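Local coordinates for protein yesU (Bacillus subtilis, PDB 1OQ1) that is of unknown function but has a galectin-like beta-sandwich fold, which is consistent with, though no proof of, carbohydrate binding, at residues C133-S138 / H142-G147; V172-S175 / P180-E183. All blocks are in the same frame, centred on the assembly; numbering follows the deposited sequence.

Contact 1: C133-S138 / H142-G147; sequences CNLRKS and HLAAMG
The beta hairpin of strands 132-138 and 142-148 holds a classic beta bulge, where Leu135 of one strand faces both Ala144 and Ala145 of the other. Leu135 O accepts two N-H groups there. The bond from Ala144 N to Leu135 O is 2.8 Å long and lies in the carbonyl plane. The one from Ala145 N to Leu135 O is weak, at 3.3 Å. Leu135 N gives a nearly straight bond back to Ala145 O, with an angle of 174° at the hydrogen. Cys133 with Gly147 and Lys137 with His142 are the other hydrogen-bonded pairs, each joined by two backbone bonds.

The extra residue puts the methyl groups of Ala144 and Ala145 beside the Leu135 side chain. Leu135 CD2 lies 4.2 Å from Ala144 CB. Arg136 and Leu143 meet on the other face of the sheet. The Arg136 side chain is extended from CG to NE, and Leu143 CD1 sits 4.0 Å over the centre of its guanidinium plane. Leu143 CG is anti to the backbone N (chi1 -178°), which helps to bring that methyl over the group. Arg136 NH1 also comes within 3.4 Å of Leu143 CB. A cation-pi contact with Phe141 of the turn gives the same guanidinium a second partner. At the turn end of the hairpin, the CB and ring of His142 pack against Lys137 O, with His142 CD2 3.4 Å from it, and the ring stacks on Tyr191.

Lys137 carries its ammonium away from the hairpin to a salt bridge with Asp186. Within this chain, strand 142-148 is an outer strand of its sheet, while strand 132-138 pairs on its other side with strand 112-122. Leu135 and Ala144 reach Trp184 of strand 179-185 in the opposing sheet.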
loop_
_atom_site.group_PDB
_atom_site.type_symbol
_atom_site.label_atom_id
_atom_site.label_comp_id
_atom_site.label_asym_id
_atom_site.label_seq_id
_atom_site.Cartn_x
_atom_site.Cartn_y
_atom_site.Cartn_z
ATOM N N CYS A 133 -9.326 -5.042 -7.012
ATOM C CA CYS A 133 -8.475 -4.394 -6.024
ATOM C C CYS A 133 -9.396 -4.357 -4.813
ATOM O O CYS A 133 -10.573 -4.026 -4.950
ATOM C CB CYS A 133 -8.123 -2.966 -6.437
ATOM S SG CYS A 133 -7.082 -2.839 -7.904
ATOM N N ASN A 134 -8.874 -4.695 -3.639
ATOM C CA ASN A 134 -9.693 -4.727 -2.423
ATOM C C ASN A 134 -9.164 -3.807 -1.324
ATOM O O ASN A 134 -7.959 -3.721 -1.115
ATOM C CB ASN A 134 -9.744 -6.158 -1.866
ATOM C CG ASN A 134 -10.325 -7.165 -2.852
ATOM O OD1 ASN A 134 -10.677 -6.824 -3.984
ATOM N ND2 ASN A 134 -10.422 -8.416 -2.421
ATOM N N LEU A 135 -10.070 -3.126 -0.624
ATOM C CA LEU A 135 -9.686 -2.250 0.488
ATOM C C LEU A 135 -10.205 -2.849 1.790
ATOM O O LEU A 135 -11.398 -3.119 1.921
ATOM C CB LEU A 135 -10.285 -0.849 0.333
ATOM C CG LEU A 135 -10.031 0.072 1.541
ATOM C CD1 LEU A 135 -8.556 0.473 1.583
ATOM C CD2 LEU A 135 -10.912 1.319 1.450
ATOM N N ARG A 136 -9.312 -3.066 2.750
ATOM C CA ARG A 136 -9.715 -3.613 4.042
ATOM C C ARG A 136 -9.263 -2.703 5.171
ATOM O O ARG A 136 -8.340 -1.904 5.001
ATOM C CB ARG A 136 -9.131 -5.015 4.250
ATOM C CG ARG A 136 -9.812 -6.098 3.415
ATOM C CD ARG A 136 -9.333 -7.490 3.808
ATOM N NE ARG A 136 -9.840 -8.528 2.910
ATOM C CZ ARG A 136 -11.019 -9.133 3.027
ATOM N NH1 ARG A 136 -11.847 -8.824 4.018
ATOM N NH2 ARG A 136 -11.379 -10.049 2.137
ATOM N N LYS A 137 -9.930 -2.826 6.315
ATOM C CA LYS A 137 -9.600 -2.034 7.495
ATOM C C LYS A 137 -9.349 -2.977 8.666
ATOM O O LYS A 137 -10.179 -3.842 8.970
ATOM C CB LYS A 137 -10.746 -1.083 7.847
ATOM C CG LYS A 137 -10.439 -0.168 9.029
ATOM C CD LYS A 137 -11.670 0.607 9.476
ATOM C CE LYS A 137 -11.326 1.618 10.569
ATOM N NZ LYS A 137 -12.545 2.315 11.070
ATOM N N SER A 138 -8.199 -2.817 9.312
ATOM C CA SER A 138 -7.833 -3.645 10.461
ATOM C C SER A 138 -7.492 -2.717 11.630
ATOM O O SER A 138 -7.328 -1.518 11.418
ATOM C CB SER A 138 -6.630 -4.525 10.107
ATOM O OG SER A 138 -6.981 -5.491 9.134
ATOM N N HIS A 142 -11.593 -6.309 7.961
ATOM C CA HIS A 142 -12.904 -5.937 7.442
ATOM C C HIS A 142 -12.869 -5.486 5.990
ATOM O O HIS A 142 -12.125 -4.576 5.633
ATOM C CB HIS A 142 -13.500 -4.817 8.293
ATOM C CG HIS A 142 -13.571 -5.139 9.752
ATOM N ND1 HIS A 142 -14.366 -6.146 10.254
ATOM C CD2 HIS A 142 -12.949 -4.583 10.818
ATOM C CE1 HIS A 142 -14.232 -6.196 11.568
ATOM N NE2 HIS A 142 -13.378 -5.258 11.935
ATOM N N LEU A 143 -13.679 -6.123 5.151
ATOM C CA LEU A 143 -13.730 -5.739 3.741
ATOM C C LEU A 143 -14.554 -4.458 3.643
ATOM O O LEU A 143 -15.741 -4.445 3.979
ATOM C CB LEU A 143 -14.377 -6.847 2.908
ATOM C CG LEU A 143 -14.459 -6.596 1.399
ATOM C CD1 LEU A 143 -13.057 -6.452 0.807
ATOM C CD2 LEU A 143 -15.191 -7.758 0.749
ATOM N N ALA A 144 -13.922 -3.380 3.185
ATOM C CA ALA A 144 -14.592 -2.083 3.073
ATOM C C ALA A 144 -15.088 -1.743 1.669
ATOM O O ALA A 144 -16.167 -1.175 1.505
ATOM C CB ALA A 144 -13.662 -0.976 3.571
ATOM N N ALA A 145 -14.302 -2.080 0.653
ATOM C CA ALA A 145 -14.698 -1.775 -0.714
ATOM C C ALA A 145 -13.866 -2.574 -1.699
ATOM O O ALA A 145 -12.871 -3.194 -1.330
ATOM C CB ALA A 145 -14.522 -0.276 -0.984
HETATM N N MSE A 146 -14.290 -2.570 -2.957
HETATM C CA MSE A 146 -13.543 -3.265 -3.990
HETATM C C MSE A 146 -13.954 -2.742 -5.357
HETATM O O MSE A 146 -15.002 -2.099 -5.508
HETATM C CB MSE A 146 -13.720 -4.791 -3.904
HETATM C CG MSE A 146 -15.063 -5.359 -4.324
HETATM SE SE MSE A 146 -14.975 -7.313 -4.442
HETATM C CE MSE A 146 -14.839 -7.497 -6.351
ATOM N N GLY A 147 -13.086 -2.966 -6.332
ATOM C CA GLY A 147 -13.352 -2.529 -7.689
ATOM C C GLY A 147 -12.534 -3.367 -8.650
ATOM O O GLY A 147 -11.562 -4.003 -8.243
#

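Contact 2: V172-S175 / P180-E183; sequences VHFS and PILE
Phe174 packs against Ile181 and Leu182 on the tightly filled side of this hairpin. Its ring carbon CD2 lies 3.8 Å from Ile181 CB, and the two side chains run side by side. Phe174 CB meets Leu182 CD1 at 4.1 Å. Phe174 CG stands opposite the backbone N (chi1 -179°), and this lays the ring alongside Ile181. The backbone is gripped at the same place. Phe174 O takes a short bond of 2.7 Å from Ile181 N and a weak one from Leu182 N. Phe174 N returns a bond to Leu182 O.

The side with His173, Pro180 and Glu183 is looser and nearer solvent. Pro180 is exposed, and its CB lies 3.8 Å from His173 NE2. Leu182 O lies above one face of the imidazole, off its centre. Glu183 OE2 comes to the ring edge, in its plane, 3.5 Å from His173 CD2. The carboxylate is turned 67° from the ring. Asn2, near the N-terminus and probably left over from the expression tag, bonds His173 NE2 through its OD1 and Glu183 OE2 through its N. Tyr171 OH also bonds Glu183 OE2.

Two residues, Ile181 and Leu182, thus stand opposite the single residue Phe174, the mark of a classic beta bulge in an antiparallel hairpin.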
loop_
_atom_site.group_PDB
_atom_site.type_symbol
_atom_site.label_atom_id
_atom_site.label_comp_id
_atom_site.label_asym_id
_atom_site.label_seq_id
_atom_site.Cartn_x
_atom_site.Cartn_y
_atom_site.Cartn_z
ATOM N N VAL A 172 -11.708 7.514 1.406
ATOM C CA VAL A 172 -10.605 6.863 0.691
ATOM C C VAL A 172 -10.998 6.738 -0.783
ATOM O O VAL A 172 -12.119 6.333 -1.098
ATOM C CB VAL A 172 -10.321 5.437 1.219
ATOM C CG1 VAL A 172 -9.214 4.780 0.387
ATOM C CG2 VAL A 172 -9.909 5.495 2.688
ATOM N N HIS A 173 -10.080 7.093 -1.679
ATOM C CA HIS A 173 -10.323 6.992 -3.118
ATOM C C HIS A 173 -9.046 6.477 -3.774
ATOM O O HIS A 173 -7.949 6.899 -3.417
ATOM C CB HIS A 173 -10.705 8.356 -3.702
ATOM C CG HIS A 173 -11.049 8.319 -5.160
ATOM N ND1 HIS A 173 -10.091 8.259 -6.150
ATOM C CD2 HIS A 173 -12.243 8.367 -5.796
ATOM C CE1 HIS A 173 -10.680 8.279 -7.332
ATOM N NE2 HIS A 173 -11.985 8.344 -7.146
ATOM N N PHE A 174 -9.201 5.566 -4.728
ATOM C CA PHE A 174 -8.067 4.962 -5.411
ATOM C C PHE A 174 -8.255 4.988 -6.924
ATOM O O PHE A 174 -9.323 4.646 -7.427
ATOM C CB PHE A 174 -7.927 3.512 -4.921
ATOM C CG PHE A 174 -6.778 2.756 -5.524
ATOM C CD1 PHE A 174 -5.485 3.259 -5.473
ATOM C CD2 PHE A 174 -6.986 1.497 -6.082
ATOM C CE1 PHE A 174 -4.410 2.513 -5.964
ATOM C CE2 PHE A 174 -5.918 0.742 -6.577
ATOM C CZ PHE A 174 -4.632 1.251 -6.515
ATOM N N SER A 175 -7.211 5.391 -7.641
ATOM C CA SER A 175 -7.263 5.438 -9.097
ATOM C C SER A 175 -5.958 4.932 -9.694
ATOM O O SER A 175 -4.920 4.944 -9.034
ATOM C CB SER A 175 -7.532 6.868 -9.583
ATOM O OG SER A 175 -6.452 7.734 -9.275
ATOM N N PRO A 180 -10.852 5.976 -11.878
ATOM C CA PRO A 180 -11.271 5.644 -10.512
ATOM C C PRO A 180 -11.459 4.133 -10.407
ATOM O O PRO A 180 -12.078 3.522 -11.278
ATOM C CB PRO A 180 -12.590 6.398 -10.359
ATOM C CG PRO A 180 -12.421 7.573 -11.284
ATOM C CD PRO A 180 -11.787 6.933 -12.496
ATOM N N ILE A 181 -10.920 3.541 -9.347
ATOM C CA ILE A 181 -11.011 2.100 -9.130
ATOM C C ILE A 181 -12.016 1.775 -8.032
ATOM O O ILE A 181 -12.866 0.897 -8.194
ATOM C CB ILE A 181 -9.623 1.524 -8.749
ATOM C CG1 ILE A 181 -8.634 1.781 -9.884
ATOM C CG2 ILE A 181 -9.725 0.021 -8.456
ATOM C CD1 ILE A 181 -9.062 1.163 -11.208
ATOM N N LEU A 182 -11.909 2.476 -6.907
ATOM C CA LEU A 182 -12.835 2.272 -5.802
ATOM C C LEU A 182 -12.810 3.485 -4.887
ATOM O O LEU A 182 -11.877 4.285 -4.938
ATOM C CB LEU A 182 -12.465 1.005 -5.007
ATOM C CG LEU A 182 -11.115 0.904 -4.281
ATOM C CD1 LEU A 182 -11.116 1.760 -3.018
ATOM C CD2 LEU A 182 -10.860 -0.547 -3.906
ATOM N N GLU A 183 -13.844 3.632 -4.069
ATOM C CA GLU A 183 -13.904 4.735 -3.121
ATOM C C GLU A 183 -14.709 4.275 -1.911
ATOM O O GLU A 183 -15.538 3.371 -2.018
ATOM C CB GLU A 183 -14.510 5.990 -3.762
ATOM C CG GLU A 183 -16.016 6.044 -3.863
ATOM C CD GLU A 183 -16.493 7.395 -4.382
ATOM O OE1 GLU A 183 -17.707 7.675 -4.311
ATOM O OE2 GLU A 183 -15.650 8.177 -4.867
#

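In the fold
Contact 1 comes before contact 2 in the chain, with strand 161-168 between them. They lie at the margins of the two sheets of the sandwich, and both are partly buried. Their centres lie about 11 Å apart. They share no strand, but their inward faces meet: Cys133 SG touches Ile181 CG2 at 3.9 Å, and Leu182 CD2 packs on Cys133 O and the Met146 backbone. Each has a classic bulge, yet the outer chemistry differs. Contact 1 sets an arginine against an exposed leucine there. Contact 2 has a histidine and a glutamate, which in this crystal both bond Asn2, probably a tag residue. The inward faces are mainly apolar in both, although Lys137 in contact 1 carries a salt bridge on that side.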